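Local coordinates for protein carboxypeptidase 1 (Deinococcus radiodurans str. R1, PDB 5GIV) that probably removes amino acids one at a time from the C-terminus of peptides, with broad specificity, as a zinc-dependent metallocarboxypeptidase of the M32 family, at residues 83-86 against 87-90. Sequence-based numbering, arbitrary orientation.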
loop_
_atom_site.group_PDB
_atom_site.type_symbol
_atom_site.label_atom_id
_atom_site.label_comp_id
_atom_site.label_asym_id
_atom_site.label_seq_id
_atom_site.Cartn_x
_atom_site.Cartn_y
_atom_site.Cartn_z
ATOM N N GLN A 83 -10.758 -10.190 30.486
ATOM C CA GLN A 83 -10.551 -11.431 29.749
ATOM C C GLN A 83 -11.879 -12.131 29.503
ATOM O O GLN A 83 -12.127 -12.646 28.406
ATOM C CB GLN A 83 -9.596 -12.353 30.508
ATOM C CG GLN A 83 -8.167 -11.842 30.618
ATOM C CD GLN A 83 -7.339 -12.651 31.607
ATOM O OE1 GLN A 83 -7.865 -13.172 32.595
ATOM N NE2 GLN A 83 -6.037 -12.751 31.351
ATOM N N ALA A 84 -12.758 -12.135 30.505
ATOM C CA ALA A 84 -14.083 -12.713 30.320
ATOM C C ALA A 84 -14.852 -11.976 29.231
ATOM O O ALA A 84 -15.566 -12.600 28.435
ATOM C CB ALA A 84 -14.858 -12.692 31.638
ATOM N N ARG A 85 -14.750 -10.642 29.209
ATOM C CA ARG A 85 -15.422 -9.859 28.175
ATOM C C ARG A 85 -14.834 -10.138 26.788
ATOM O O ARG A 85 -15.577 -10.232 25.805
ATOM C CB ARG A 85 -15.349 -8.370 28.525
ATOM C CG ARG A 85 -15.926 -7.428 27.476
ATOM C CD ARG A 85 -17.411 -7.633 27.204
ATOM N NE ARG A 85 -17.858 -6.635 26.240
ATOM C CZ ARG A 85 -19.009 -6.667 25.573
ATOM N NH1 ARG A 85 -19.866 -7.658 25.759
ATOM N NH2 ARG A 85 -19.301 -5.700 24.706
ATOM N N MET A 86 -13.507 -10.287 26.687
ATOM C CA MET A 86 -12.907 -10.681 25.413
ATOM C C MET A 86 -13.504 -11.989 24.923
ATOM O O MET A 86 -13.851 -12.129 23.745
ATOM C CB MET A 86 -11.393 -10.830 25.547
ATOM C CG MET A 86 -10.622 -9.538 25.675
ATOM S SD MET A 86 -8.844 -9.845 25.767
ATOM C CE MET A 86 -8.627 -10.703 24.229
ATOM N N VAL A 87 -13.623 -12.967 25.823
ATOM C CA VAL A 87 -14.194 -14.257 25.454
ATOM C C VAL A 87 -15.648 -14.094 25.051
ATOM O O VAL A 87 -16.099 -14.670 24.054
ATOM C CB VAL A 87 -14.029 -15.252 26.617
ATOM C CG1 VAL A 87 -14.803 -16.528 26.347
ATOM C CG2 VAL A 87 -12.556 -15.560 26.822
ATOM N N GLN A 88 -16.402 -13.291 25.800
ATOM C CA GLN A 88 -17.799 -13.070 25.450
ATOM C C GLN A 88 -17.910 -12.440 24.066
ATOM O O GLN A 88 -18.724 -12.863 23.238
ATOM C CB GLN A 88 -18.474 -12.199 26.507
ATOM C CG GLN A 88 -19.945 -11.965 26.247
ATOM C CD GLN A 88 -20.570 -10.992 27.231
ATOM O OE1 GLN A 88 -20.063 -9.888 27.447
ATOM N NE2 GLN A 88 -21.666 -11.410 27.858
ATOM N N VAL A 89 -17.100 -11.412 23.805
ATOM C CA VAL A 89 -17.120 -10.759 22.501
ATOM C C VAL A 89 -16.676 -11.725 21.403
ATOM O O VAL A 89 -17.281 -11.783 20.325
ATOM C CB VAL A 89 -16.250 -9.489 22.538
ATOM C CG1 VAL A 89 -15.970 -8.978 21.122
ATOM C CG2 VAL A 89 -16.932 -8.410 23.391
ATOM N N ALA A 90 -15.607 -12.486 21.652
ATOM C CA ALA A 90 -15.151 -13.458 20.663
ATOM C C ALA A 90 -16.229 -14.490 20.357
ATOM O O ALA A 90 -16.417 -14.876 19.196
ATOM C CB ALA A 90 -13.872 -14.143 21.140
#
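Val-87 opens the second half by donating its N-H to Gln-83 O at 3.0 Å, and its CG2 rests against the same carbonyl oxygen; the side chain is buried between helices 8-36 and 64-75, touching Trp-10 and Ala-73. Gln-88 N bonds to Ala-84 O, while its extended side chain reaches back so that OE1 accepts a hydrogen bond from Arg-85 NH1 at 2.8 Å. The oxygen lies in the guanidinium plane, but NH1 stands above the amide's carbonyl plane, and the two flat groups are turned 85° apart. Val-89 N meets Arg-85 O, and its CG2, anti to the carbonyl carbon, sits over the centre of one guanidinium face, 3.5 Å from Arg-85 CZ. The bend of Arg-85 at chi2 (62°) lays the group against this methyl; its NH2 also bonds to Arg-468 O. With alanine in place of Arg-85, Gln-88 OE1 and Arg-468 O would probably lose these donors, and the Val-89 methyl the flat group lying over it. Ala-90 N closes the series on Met-86 O at 2.8 Å, its methyl facing Trp-17 and Leu-70. Successive i to i+4 backbone bonds, with an i to i+3 side-chain hydrogen bond from Arg-85 to Gln-88, mark a regular alpha-helix, here 81-99.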